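Local coordinates for aerobactin synthase IucC (PDB 6CN7), which probably catalyses the ATP-dependent attachment of a second N-acetyl-N-hydroxylysine to citryl-acetyl-hydroxylysine, the step that yields the siderophore aerobactin, at residues A[18-23]-A[27-32]; A[50-55]-A[60-65]; A[55-60]-A[567-572]; A[404-409]-A[484-489]; A[480-485]-A[533-538]. The protein carries 5 engineered substitutions. One frame throughout, in Å; residues are numbered along the deposited sequence.

The five contacts are linked by packing from the N-terminal helix and hairpin to helix 475-499. Contacts 1 and 2, with centres about 11 Å apart, touch where A21 and L20 of helix 4-25 pack on L60 and I62 of the hairpin. Contact 3 shares G55 and L60 with contact 2 and fastens the hairpin turn to residues 567-572, over 500 positions later. Its W57 also touches F487 and V488, leading to contact 4 about 17 Å away between centres. Contacts 4 and 5 share T484 and G485 of helix 475-499, their centres about 10 Å apart. N571 ties contact 3 to contact 5 through its ND2, 2.7 Å from L535 O.

Contact 1: A[18-23]-A[27-32]; sequences KMLAEL and QVFHAE
The one polar link joins V28 N to L23 O at 2.9 Å. The same oxygen lies 3.4 Å from V28 CB, so backbone and side chain of V28 both press on the C-terminus of helix 4-25. Q27 makes this possible: its positive phi of 70° and the two bonds back into the last turn define a Schellman motif, the classical way to end a helix and turn the chain aside. Apolar packing follows the reversal. L23 sends CB obliquely to F29 CZ (3.6 Å) and CD2 to V28 CG2 (3.8 Å), while the L20 side chain crosses that of F29 at about a right angle, L20 CD2 4.1 Å from F29 CZ. With its CG wedged between backbone N and carbonyl carbon (chi1 38°), F29 folds back over the helix, its CE1 edge meeting L20 O near the ring plane. Beyond the helix, I41 and L43 of strand 38-43 also touch F29, and L83 of helix 76-87 packs on L23.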
# COMPACT_ATOMS: atom_id res chain seq x y z
N LYS A 18 8.88 22.87 -19.90
CA LYS A 18 7.60 23.18 -19.28
C LYS A 18 7.80 23.86 -17.93
O LYS A 18 7.12 24.84 -17.61
CB LYS A 18 6.76 21.90 -19.12
CG LYS A 18 5.38 22.14 -18.53
CD LYS A 18 4.61 20.84 -18.34
CE LYS A 18 3.30 21.09 -17.61
NZ LYS A 18 2.51 19.84 -17.42
N MET A 19 8.74 23.35 -17.12
CA MET A 19 9.00 23.95 -15.81
C MET A 19 9.51 25.37 -15.95
O MET A 19 9.00 26.29 -15.30
CB MET A 19 10.00 23.09 -15.04
CG MET A 19 9.50 21.70 -14.68
SD MET A 19 10.81 20.61 -14.07
CE MET A 19 11.23 21.41 -12.52
N LEU A 20 10.53 25.58 -16.78
CA LEU A 20 11.11 26.91 -16.92
C LEU A 20 10.08 27.91 -17.42
O LEU A 20 9.97 29.03 -16.91
CB LEU A 20 12.31 26.87 -17.87
CG LEU A 20 13.57 26.13 -17.42
CD1 LEU A 20 14.59 26.10 -18.55
CD2 LEU A 20 14.19 26.78 -16.18
N ALA A 21 9.30 27.52 -18.44
CA ALA A 21 8.37 28.46 -19.05
C ALA A 21 7.27 28.87 -18.08
O ALA A 21 6.91 30.05 -18.01
CB ALA A 21 7.76 27.84 -20.31
N GLU A 22 6.72 27.92 -17.33
CA GLU A 22 5.61 28.24 -16.43
C GLU A 22 6.10 29.02 -15.21
O GLU A 22 5.44 29.97 -14.78
CB GLU A 22 4.88 26.96 -16.01
CG GLU A 22 3.55 27.20 -15.30
CD GLU A 22 2.49 27.80 -16.21
OE1 GLU A 22 2.56 27.58 -17.44
OE2 GLU A 22 1.59 28.49 -15.70
N LEU A 23 7.24 28.62 -14.64
CA LEU A 23 7.77 29.35 -13.49
C LEU A 23 8.21 30.76 -13.88
O LEU A 23 8.16 31.67 -13.05
CB LEU A 23 8.93 28.58 -12.86
CG LEU A 23 8.57 27.27 -12.17
CD1 LEU A 23 9.82 26.49 -11.82
CD2 LEU A 23 7.74 27.52 -10.92
N GLN A 27 6.60 34.38 -12.62
CA GLN A 27 7.53 35.38 -12.11
C GLN A 27 8.39 34.87 -10.96
O GLN A 27 8.96 35.67 -10.21
CB GLN A 27 6.79 36.66 -11.68
CG GLN A 27 6.18 37.42 -12.84
CD GLN A 27 5.53 38.72 -12.41
OE1 GLN A 27 5.01 38.83 -11.30
NE2 GLN A 27 5.57 39.72 -13.29
N VAL A 28 8.51 33.54 -10.81
CA VAL A 28 9.50 33.00 -9.89
C VAL A 28 10.89 33.48 -10.28
O VAL A 28 11.75 33.72 -9.42
CB VAL A 28 9.42 31.46 -9.88
CG1 VAL A 28 10.54 30.85 -9.03
CG2 VAL A 28 8.06 31.02 -9.36
N PHE A 29 11.14 33.63 -11.58
CA PHE A 29 12.35 34.26 -12.09
C PHE A 29 12.01 34.87 -13.44
O PHE A 29 10.96 34.60 -14.02
CB PHE A 29 13.51 33.27 -12.18
CG PHE A 29 13.11 31.90 -12.64
CD1 PHE A 29 12.62 31.69 -13.91
CD2 PHE A 29 13.23 30.81 -11.79
CE1 PHE A 29 12.24 30.43 -14.33
CE2 PHE A 29 12.86 29.54 -12.20
CZ PHE A 29 12.37 29.35 -13.48
N HIS A 30 12.92 35.71 -13.95
CA HIS A 30 12.69 36.46 -15.18
C HIS A 30 13.76 36.13 -16.20
O HIS A 30 14.96 36.25 -15.92
CB HIS A 30 12.68 37.97 -14.90
CG HIS A 30 11.56 38.41 -14.02
ND1 HIS A 30 11.59 38.30 -12.64
CD2 HIS A 30 10.36 38.97 -14.31
CE1 HIS A 30 10.47 38.77 -12.13
NE2 HIS A 30 9.70 39.18 -13.12
N ALA A 31 13.32 35.72 -17.39
CA ALA A 31 14.24 35.39 -18.47
C ALA A 31 14.77 36.67 -19.11
O ALA A 31 14.01 37.58 -19.42
CB ALA A 31 13.55 34.54 -19.53
N GLU A 32 16.09 36.73 -19.29
CA GLU A 32 16.72 37.86 -19.94
C GLU A 32 16.91 37.56 -21.42
O GLU A 32 17.36 36.46 -21.78
CB GLU A 32 18.07 38.18 -19.30
CG GLU A 32 17.95 38.64 -17.86
CD GLU A 32 19.28 39.02 -17.25
OE1 GLU A 32 20.00 39.84 -17.85
OE2 GLU A 32 19.61 38.48 -16.17

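Contact 2: A[50-55]-A[60-65]; sequences FSAERG and LWIDAQ
Strands 46-54 and 60-62 make an antiparallel beta hairpin, in which E53 and W61 form a hydrogen-bonded pair flanked by the non-hydrogen-bonded pairs A52-I62 and R54-L60. W61 N reaches E53 O at 2.7 Å and E53 N returns to W61 O at 3.1 Å; D63 N to S51 O (3.0 Å) continues the ladder. On the face carrying E53 and W61, the extended glutamate runs alongside the indole, its CD 3.8 Å from W61 CZ3 and the two planes 50° apart. E53 O and G55 CA both sit over one indole face. On the face of A52, R54, L60 and I62, methyl groups lie over flat groups: L60 CD2 is over the centre of the R54 guanidinium, 3.6 Å from CZ, and I62 CD1 makes a CH-pi contact over the F50 ring, 4.1 Å from its centroid. R54 goes on to a salt bridge with E24 and a bond to G58 O. I62 packs on helix 4-25, and strand 60-62 is an outermost strand of the four-stranded antiparallel meander.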
# COMPACT_ATOMS: atom_id res chain seq x y z
N PHE A 50 18.53 28.91 -24.12
CA PHE A 50 17.58 28.28 -25.01
C PHE A 50 17.04 29.32 -25.98
O PHE A 50 17.27 30.52 -25.83
CB PHE A 50 16.43 27.63 -24.23
CG PHE A 50 15.68 28.60 -23.36
CD1 PHE A 50 14.65 29.37 -23.87
CD2 PHE A 50 16.00 28.73 -22.02
CE1 PHE A 50 13.96 30.26 -23.07
CE2 PHE A 50 15.31 29.62 -21.21
CZ PHE A 50 14.29 30.38 -21.74
N SER A 51 16.31 28.84 -26.98
CA SER A 51 15.58 29.68 -27.91
C SER A 51 14.10 29.61 -27.58
O SER A 51 13.58 28.54 -27.22
CB SER A 51 15.81 29.24 -29.36
OG SER A 51 17.19 29.27 -29.68
N ALA A 52 13.41 30.74 -27.70
CA ALA A 52 12.00 30.78 -27.35
C ALA A 52 11.35 31.98 -28.02
O ALA A 52 12.02 32.91 -28.48
CB ALA A 52 11.80 30.85 -25.83
N GLU A 53 10.02 31.94 -28.06
CA GLU A 53 9.20 33.05 -28.52
C GLU A 53 8.16 33.32 -27.45
O GLU A 53 7.52 32.39 -26.95
CB GLU A 53 8.54 32.71 -29.86
CG GLU A 53 7.63 33.79 -30.41
CD GLU A 53 6.98 33.39 -31.72
OE1 GLU A 53 7.33 32.31 -32.25
OE2 GLU A 53 6.11 34.15 -32.22
N ARG A 54 7.99 34.59 -27.09
CA ARG A 54 7.08 34.96 -26.01
C ARG A 54 5.71 35.27 -26.61
O ARG A 54 5.59 36.16 -27.46
CB ARG A 54 7.62 36.14 -25.21
CG ARG A 54 6.90 36.35 -23.89
CD ARG A 54 7.43 37.54 -23.11
NE ARG A 54 8.75 37.30 -22.52
CZ ARG A 54 8.96 36.60 -21.41
NH1 ARG A 54 7.95 36.03 -20.76
NH2 ARG A 54 10.19 36.45 -20.95
N GLY A 55 4.69 34.55 -26.17
CA GLY A 55 3.35 34.70 -26.69
C GLY A 55 2.62 35.89 -26.10
O GLY A 55 3.15 36.66 -25.30
N LEU A 60 6.42 31.99 -22.30
CA LEU A 60 7.41 31.60 -23.30
C LEU A 60 7.05 30.29 -23.98
O LEU A 60 6.56 29.35 -23.34
CB LEU A 60 8.79 31.46 -22.65
CG LEU A 60 9.42 32.75 -22.10
CD1 LEU A 60 10.57 32.41 -21.17
CD2 LEU A 60 9.88 33.63 -23.24
N TRP A 61 7.30 30.22 -25.29
CA TRP A 61 7.25 28.97 -26.04
C TRP A 61 8.70 28.52 -26.23
O TRP A 61 9.40 29.00 -27.13
CB TRP A 61 6.56 29.16 -27.39
CG TRP A 61 5.24 29.87 -27.31
CD1 TRP A 61 4.45 30.02 -26.21
CD2 TRP A 61 4.57 30.53 -28.39
NE1 TRP A 61 3.33 30.74 -26.53
CE2 TRP A 61 3.38 31.06 -27.86
CE3 TRP A 61 4.86 30.72 -29.74
CZ2 TRP A 61 2.47 31.78 -28.65
CZ3 TRP A 61 3.96 31.43 -30.52
CH2 TRP A 61 2.78 31.95 -29.97
N ILE A 62 9.14 27.61 -25.38
CA ILE A 62 10.54 27.18 -25.35
C ILE A 62 10.73 26.02 -26.31
O ILE A 62 9.95 25.06 -26.30
CB ILE A 62 10.96 26.81 -23.92
CG1 ILE A 62 10.96 28.06 -23.04
CG2 ILE A 62 12.34 26.12 -23.92
CD1 ILE A 62 11.34 27.82 -21.59
N ASP A 63 11.76 26.11 -27.15
CA ASP A 63 12.18 25.00 -28.00
C ASP A 63 13.05 24.06 -27.17
O ASP A 63 14.21 24.38 -26.88
CB ASP A 63 12.92 25.51 -29.23
CG ASP A 63 13.32 24.40 -30.18
OD1 ASP A 63 13.19 23.21 -29.81
OD2 ASP A 63 13.78 24.71 -31.30
N ALA A 64 12.50 22.90 -26.80
CA ALA A 64 13.16 22.03 -25.84
C ALA A 64 14.52 21.54 -26.34
O ALA A 64 15.40 21.22 -25.54
CB ALA A 64 12.26 20.84 -25.51
N GLN A 65 14.71 21.46 -27.66
CA GLN A 65 15.97 20.94 -28.19
C GLN A 65 17.12 21.90 -27.96
O GLN A 65 18.28 21.47 -27.88
CB GLN A 65 15.83 20.63 -29.68
CG GLN A 65 15.07 19.35 -29.98
CD GLN A 65 15.78 18.12 -29.45
OE1 GLN A 65 17.00 17.98 -29.58
NE2 GLN A 65 15.03 17.22 -28.83

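Contact 3: A[55-60]-A[567-572]; sequences GIWGWL and EDLQNP
The six-membered ring of W57 carries P572 on one face: CG stands 3.5 Å from the ring centroid and only 4° off the normal, a CH-pi contact. P572 CD extends the overlap toward the rim, 3.5 Å from W57 CZ3. At the indole edge, near the ring plane, L569 CD1 approaches W57 CE3 at 4.3 Å. I56 meets the same proline from another direction, its CD1 3.9 Å from P572 CB; CG1 anti to the backbone N (chi1 -169°) and a likewise extended chi2 carry that methyl outward. I56 and W57 are the two central residues of a type I beta turn from G55 to G58, closed by G58 N to G55 O at 3.0 Å. N571 is the N-cap of helix 572-575, its OD1 accepting from L573 N, and P572 is that helix's first residue. W57 NE1 bonds to Y509 OH of helix 505-521, F487 and V488 of helix 475-499 also touch the indole, and I540 adds a contact from strand 539-541, the neighbour of strand 568-570.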
# COMPACT_ATOMS: atom_id res chain seq x y z
N GLY A 55 4.69 34.55 -26.17
CA GLY A 55 3.35 34.70 -26.69
C GLY A 55 2.62 35.89 -26.10
O GLY A 55 3.15 36.66 -25.30
N ILE A 56 1.35 36.03 -26.51
CA ILE A 56 0.57 37.20 -26.15
C ILE A 56 0.25 37.26 -24.67
O ILE A 56 -0.08 38.33 -24.15
CB ILE A 56 -0.72 37.26 -26.99
CG1 ILE A 56 -1.41 38.61 -26.81
CG2 ILE A 56 -1.67 36.12 -26.59
CD1 ILE A 56 -2.51 38.88 -27.81
N TRP A 57 0.32 36.13 -23.96
CA TRP A 57 0.07 36.13 -22.53
C TRP A 57 1.30 36.51 -21.71
O TRP A 57 1.18 36.70 -20.50
CB TRP A 57 -0.42 34.75 -22.08
CG TRP A 57 -1.81 34.45 -22.55
CD1 TRP A 57 -2.16 33.73 -23.65
CD2 TRP A 57 -3.03 34.87 -21.94
NE1 TRP A 57 -3.53 33.67 -23.76
CE2 TRP A 57 -4.09 34.36 -22.72
CE3 TRP A 57 -3.33 35.62 -20.80
CZ2 TRP A 57 -5.42 34.59 -22.40
CZ3 TRP A 57 -4.66 35.85 -20.49
CH2 TRP A 57 -5.69 35.33 -21.29
N GLY A 58 2.46 36.63 -22.34
CA GLY A 58 3.70 36.78 -21.61
C GLY A 58 4.38 35.47 -21.28
O GLY A 58 5.37 35.47 -20.54
N TRP A 59 3.87 34.36 -21.80
CA TRP A 59 4.38 33.03 -21.49
C TRP A 59 5.26 32.54 -22.64
O TRP A 59 4.88 32.67 -23.81
CB TRP A 59 3.22 32.07 -21.25
CG TRP A 59 3.61 30.64 -21.15
CD1 TRP A 59 4.39 30.07 -20.19
CD2 TRP A 59 3.21 29.58 -22.02
NE1 TRP A 59 4.51 28.72 -20.42
CE2 TRP A 59 3.80 28.40 -21.54
CE3 TRP A 59 2.41 29.53 -23.17
CZ2 TRP A 59 3.62 27.17 -22.17
CZ3 TRP A 59 2.24 28.30 -23.80
CH2 TRP A 59 2.84 27.14 -23.29
N LEU A 60 6.42 31.99 -22.30
CA LEU A 60 7.41 31.60 -23.30
C LEU A 60 7.05 30.29 -23.98
O LEU A 60 6.56 29.35 -23.34
CB LEU A 60 8.79 31.46 -22.65
CG LEU A 60 9.42 32.75 -22.10
CD1 LEU A 60 10.57 32.41 -21.17
CD2 LEU A 60 9.88 33.63 -23.24
N GLU A 567 0.16 43.14 -8.51
CA GLU A 567 0.82 42.74 -9.75
C GLU A 567 -0.22 42.28 -10.75
O GLU A 567 -1.13 41.51 -10.40
CB GLU A 567 1.84 41.62 -9.47
CG GLU A 567 2.79 41.31 -10.62
CD GLU A 567 3.52 42.53 -11.13
OE1 GLU A 567 3.78 43.46 -10.33
OE2 GLU A 567 3.83 42.57 -12.34
N ASP A 568 -0.11 42.76 -11.99
CA ASP A 568 -1.10 42.49 -13.02
C ASP A 568 -0.40 42.37 -14.37
O ASP A 568 0.69 42.92 -14.57
CB ASP A 568 -2.17 43.58 -13.06
CG ASP A 568 -1.59 44.97 -13.21
OD1 ASP A 568 -0.34 45.09 -13.29
OD2 ASP A 568 -2.37 45.95 -13.26
N LEU A 569 -1.05 41.66 -15.28
CA LEU A 569 -0.54 41.45 -16.63
C LEU A 569 -1.57 41.91 -17.64
O LEU A 569 -2.72 42.22 -17.30
CB LEU A 569 -0.17 39.97 -16.86
CG LEU A 569 -1.29 38.93 -16.74
CD1 LEU A 569 -1.99 38.72 -18.07
CD2 LEU A 569 -0.73 37.62 -16.21
N GLN A 570 -1.15 41.97 -18.90
CA GLN A 570 -1.98 42.55 -19.95
C GLN A 570 -3.04 41.57 -20.43
O GLN A 570 -2.80 40.37 -20.55
CB GLN A 570 -1.11 42.98 -21.14
CG GLN A 570 -0.33 44.26 -20.88
CD GLN A 570 0.48 44.71 -22.08
OE1 GLN A 570 0.66 43.96 -23.03
NE2 GLN A 570 0.97 45.94 -22.03
N ASN A 571 -4.23 42.10 -20.70
CA ASN A 571 -5.36 41.29 -21.12
C ASN A 571 -5.37 41.17 -22.64
O ASN A 571 -5.53 42.18 -23.33
CB ASN A 571 -6.66 41.92 -20.64
CG ASN A 571 -7.88 41.09 -21.00
OD1 ASN A 571 -7.77 40.01 -21.58
ND2 ASN A 571 -9.06 41.59 -20.65
N PRO A 572 -5.20 39.97 -23.20
CA PRO A 572 -5.23 39.85 -24.67
C PRO A 572 -6.52 40.34 -25.31
O PRO A 572 -6.48 40.82 -26.45
CB PRO A 572 -5.03 38.34 -24.89
CG PRO A 572 -4.27 37.89 -23.70
CD PRO A 572 -4.79 38.71 -22.55

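Contact 4: A[404-409]-A[484-489]; sequences RVVVVP and TGHFVT
The helical segments 404-409 and 484-489 run in roughly opposite directions, 140° apart, with axes 12.2 Å from each other at closest approach. Even the nearest CA atoms, V407 and H486, are 8.7 Å apart, so the contact is left to the ends of side chains. Both helices depart from regularity here: 404-409 is kinked at P409, whose N lacks a bond to the preceding turn, and 484-489 holds a wider pi-type turn. H486 and F487 reach across from helix 475-499. With CG anti to the backbone N (chi1 -170°), the H486 imidazole extends toward the valines, and V406 CG1 comes obliquely to H486 CE1 at 3.6 Å while V407 CG2 lies 4.0 Å from H486 NE2. The other nitrogen, ND1, bonds to A423 O, which would fix the rotation of the ring. F487 stands beside it, its CE1 at the imidazole edge in the plane of that ring. V407 CG1 in turn approaches F487 CE1 at 4.2 Å, near the phenyl plane. M370 and L430 touch V406, and L516 touches V407. This is buried core packing of a widely spaced, inclined antiparallel helix pair within the FhuF-like family region.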
# COMPACT_ATOMS: atom_id res chain seq x y z
N ARG A 404 -18.45 30.23 -29.57
CA ARG A 404 -19.89 30.31 -29.31
C ARG A 404 -20.38 29.09 -28.54
O ARG A 404 -21.35 29.18 -27.79
CB ARG A 404 -20.65 30.45 -30.63
CG ARG A 404 -20.25 31.66 -31.46
CD ARG A 404 -20.84 31.56 -32.86
NE ARG A 404 -22.29 31.71 -32.84
CZ ARG A 404 -23.10 31.30 -33.81
NH1 ARG A 404 -22.63 30.70 -34.89
NH2 ARG A 404 -24.41 31.49 -33.69
N VAL A 405 -19.71 27.95 -28.71
CA VAL A 405 -20.14 26.72 -28.05
C VAL A 405 -19.69 26.69 -26.59
O VAL A 405 -20.40 26.18 -25.72
CB VAL A 405 -19.59 25.51 -28.82
CG1 VAL A 405 -19.67 24.23 -27.99
CG2 VAL A 405 -20.37 25.33 -30.13
N VAL A 406 -18.52 27.23 -26.29
CA VAL A 406 -17.88 27.08 -24.98
C VAL A 406 -18.03 28.32 -24.12
O VAL A 406 -18.53 28.25 -23.00
CB VAL A 406 -16.39 26.71 -25.16
CG1 VAL A 406 -15.69 26.60 -23.80
CG2 VAL A 406 -16.25 25.40 -25.93
N VAL A 407 -17.62 29.48 -24.63
CA VAL A 407 -17.45 30.65 -23.77
C VAL A 407 -18.78 31.35 -23.53
O VAL A 407 -19.07 31.77 -22.41
CB VAL A 407 -16.41 31.60 -24.39
CG1 VAL A 407 -16.19 32.81 -23.49
CG2 VAL A 407 -15.09 30.87 -24.62
N VAL A 408 -19.61 31.48 -24.57
CA VAL A 408 -20.88 32.18 -24.43
C VAL A 408 -21.73 31.58 -23.32
O VAL A 408 -22.17 32.32 -22.43
CB VAL A 408 -21.61 32.24 -25.77
CG1 VAL A 408 -22.99 32.89 -25.61
CG2 VAL A 408 -20.78 33.00 -26.80
N PRO A 409 -22.00 30.27 -23.30
CA PRO A 409 -22.83 29.72 -22.21
C PRO A 409 -22.26 30.01 -20.83
O PRO A 409 -23.00 30.37 -19.91
CB PRO A 409 -22.86 28.22 -22.50
CG PRO A 409 -22.44 28.07 -23.91
CD PRO A 409 -21.54 29.21 -24.22
N THR A 484 -8.69 33.35 -15.49
CA THR A 484 -7.60 32.45 -15.12
C THR A 484 -7.96 31.00 -15.42
O THR A 484 -7.12 30.23 -15.90
CB THR A 484 -7.25 32.63 -13.65
OG1 THR A 484 -6.98 34.01 -13.37
CG2 THR A 484 -6.04 31.79 -13.27
N GLY A 485 -9.21 30.62 -15.16
CA GLY A 485 -9.59 29.22 -15.25
C GLY A 485 -9.68 28.71 -16.68
O GLY A 485 -9.26 27.59 -16.97
N HIS A 486 -10.23 29.52 -17.58
CA HIS A 486 -10.40 29.10 -18.97
C HIS A 486 -9.43 29.79 -19.92
O HIS A 486 -8.79 29.12 -20.74
CB HIS A 486 -11.84 29.35 -19.44
CG HIS A 486 -12.15 28.74 -20.77
ND1 HIS A 486 -12.25 27.38 -20.96
CD2 HIS A 486 -12.35 29.30 -21.99
CE1 HIS A 486 -12.51 27.13 -22.23
NE2 HIS A 486 -12.57 28.28 -22.88
N PHE A 487 -9.30 31.11 -19.85
CA PHE A 487 -8.44 31.80 -20.81
C PHE A 487 -6.97 31.51 -20.53
O PHE A 487 -6.23 31.11 -21.44
CB PHE A 487 -8.71 33.31 -20.77
CG PHE A 487 -10.11 33.70 -21.16
CD1 PHE A 487 -11.01 32.77 -21.67
CD2 PHE A 487 -10.53 35.02 -21.03
CE1 PHE A 487 -12.29 33.15 -22.03
CE2 PHE A 487 -11.81 35.40 -21.39
CZ PHE A 487 -12.69 34.46 -21.89
N VAL A 488 -6.53 31.70 -19.29
CA VAL A 488 -5.12 31.55 -18.97
C VAL A 488 -4.72 30.08 -18.92
O VAL A 488 -3.58 29.73 -19.23
CB VAL A 488 -4.78 32.25 -17.65
CG1 VAL A 488 -3.31 32.06 -17.28
CG2 VAL A 488 -5.11 33.73 -17.73
N THR A 489 -5.64 29.19 -18.53
CA THR A 489 -5.30 27.79 -18.31
C THR A 489 -5.69 26.89 -19.48
O THR A 489 -5.33 25.71 -19.47
CB THR A 489 -5.98 27.29 -17.02
OG1 THR A 489 -5.68 28.19 -15.94
CG2 THR A 489 -5.48 25.90 -16.64

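Contact 5: A[480-485]-A[533-538]; sequences HDLQTG and FSLFKP
S534 OG accepts from F536 N at 3.2 Å, with an angle of 163°, in the loop that brings L535 against Q483 and L482 of helix 475-499. Across the contact the packing is apolar. The side chains of Q483 and L535 run alongside each other, pointing opposite ways, with Q483 CG 3.9 Å from L535 CD2. Q483 CG lies beside the backbone N (chi1 -85°) and the chain is extended from there, which lays its methylene against the leucine and takes the amide beyond it, Q483 NE2 4.2 Å from L535 CA. Q483 NE2 is 4.4 Å from S534 O, too far for a bond. L482 adds a looser touch, CD2 to L535 CD1 at 4.3 Å. The serine bond makes an ST turn in the loop, which leads from helix 527-532 to strand 539-541. The helix also has its own peculiarity, a wider pi-type turn at 483-485. T484 OG1 lies at the imidazole edge of H480, in the ring plane, and is hydrogen-bonded to ND1. N571 ND2 also meets the carbonyls of L535 and K537. Y411 of helix 395-417, L516 of helix 505-521 and L573 pack on L535, and I540 of strand 539-541 touches Q483.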
# COMPACT_ATOMS: atom_id res chain seq x y z
N HIS A 480 -12.02 35.43 -12.40
CA HIS A 480 -10.84 34.58 -12.55
C HIS A 480 -11.23 33.15 -12.89
O HIS A 480 -10.55 32.48 -13.68
CB HIS A 480 -10.00 34.63 -11.28
CG HIS A 480 -9.38 35.96 -11.03
ND1 HIS A 480 -8.26 36.40 -11.69
CD2 HIS A 480 -9.75 36.97 -10.20
CE1 HIS A 480 -7.95 37.61 -11.27
NE2 HIS A 480 -8.84 37.98 -10.37
N ASP A 481 -12.33 32.65 -12.31
CA ASP A 481 -12.83 31.33 -12.68
C ASP A 481 -12.97 31.20 -14.19
O ASP A 481 -12.91 30.09 -14.73
CB ASP A 481 -14.18 31.06 -12.00
CG ASP A 481 -14.08 30.02 -10.88
OD1 ASP A 481 -12.96 29.53 -10.62
OD2 ASP A 481 -15.12 29.70 -10.27
N LEU A 482 -13.16 32.32 -14.89
CA LEU A 482 -13.26 32.33 -16.34
C LEU A 482 -12.03 32.90 -17.03
O LEU A 482 -11.63 32.38 -18.08
CB LEU A 482 -14.50 33.14 -16.77
CG LEU A 482 -14.82 33.12 -18.27
CD1 LEU A 482 -15.01 31.69 -18.78
CD2 LEU A 482 -16.07 33.94 -18.55
N GLN A 483 -11.42 33.95 -16.49
CA GLN A 483 -10.18 34.47 -17.05
C GLN A 483 -9.03 33.52 -16.77
O GLN A 483 -8.43 32.94 -17.69
CB GLN A 483 -9.87 35.85 -16.48
CG GLN A 483 -10.55 36.99 -17.20
CD GLN A 483 -10.10 38.34 -16.68
OE1 GLN A 483 -9.64 38.46 -15.55
NE2 GLN A 483 -10.24 39.37 -17.51
N THR A 484 -8.69 33.35 -15.49
CA THR A 484 -7.60 32.45 -15.12
C THR A 484 -7.96 31.00 -15.42
O THR A 484 -7.12 30.23 -15.90
CB THR A 484 -7.25 32.63 -13.65
OG1 THR A 484 -6.98 34.01 -13.37
CG2 THR A 484 -6.04 31.79 -13.27
N GLY A 485 -9.21 30.62 -15.16
CA GLY A 485 -9.59 29.22 -15.25
C GLY A 485 -9.68 28.71 -16.68
O GLY A 485 -9.26 27.59 -16.97
N PHE A 533 -18.97 42.28 -14.68
CA PHE A 533 -18.11 41.15 -15.02
C PHE A 533 -17.35 41.41 -16.32
O PHE A 533 -17.50 40.65 -17.28
CB PHE A 533 -18.94 39.87 -15.17
CG PHE A 533 -19.63 39.43 -13.91
CD1 PHE A 533 -18.91 38.96 -12.83
CD2 PHE A 533 -21.01 39.47 -13.83
CE1 PHE A 533 -19.56 38.55 -11.67
CE2 PHE A 533 -21.67 39.06 -12.69
CZ PHE A 533 -20.94 38.60 -11.60
N SER A 534 -16.54 42.46 -16.35
CA SER A 534 -15.92 42.89 -17.60
C SER A 534 -14.71 42.02 -17.93
O SER A 534 -13.83 41.82 -17.09
CB SER A 534 -15.51 44.35 -17.53
OG SER A 534 -14.72 44.71 -18.65
N LEU A 535 -14.67 41.52 -19.16
CA LEU A 535 -13.54 40.76 -19.67
C LEU A 535 -12.61 41.62 -20.52
O LEU A 535 -11.69 41.08 -21.14
CB LEU A 535 -14.02 39.56 -20.49
CG LEU A 535 -14.88 38.54 -19.74
CD1 LEU A 535 -15.51 37.56 -20.72
CD2 LEU A 535 -14.05 37.80 -18.70
N PHE A 536 -12.83 42.93 -20.56
CA PHE A 536 -12.06 43.82 -21.43
C PHE A 536 -11.34 44.92 -20.65
O PHE A 536 -10.96 45.94 -21.24
CB PHE A 536 -12.98 44.43 -22.49
CG PHE A 536 -13.56 43.41 -23.43
CD1 PHE A 536 -14.75 42.77 -23.13
CD2 PHE A 536 -12.91 43.10 -24.61
CE1 PHE A 536 -15.28 41.83 -24.00
CE2 PHE A 536 -13.44 42.16 -25.48
CZ PHE A 536 -14.62 41.53 -25.17
N LYS A 537 -11.15 44.74 -19.35
CA LYS A 537 -10.29 45.65 -18.61
C LYS A 537 -8.86 45.51 -19.12
O LYS A 537 -8.43 44.41 -19.48
CB LYS A 537 -10.35 45.36 -17.11
CG LYS A 537 -11.65 45.78 -16.43
CD LYS A 537 -11.59 45.53 -14.92
CE LYS A 537 -12.83 46.05 -14.19
NZ LYS A 537 -13.95 45.07 -14.15
N PRO A 538 -8.09 46.60 -19.17
CA PRO A 538 -6.75 46.52 -19.78
C PRO A 538 -5.81 45.57 -19.07
O PRO A 538 -4.84 45.10 -19.70
CB PRO A 538 -6.24 47.97 -19.71
CG PRO A 538 -7.07 48.63 -18.68
CD PRO A 538 -8.40 47.96 -18.70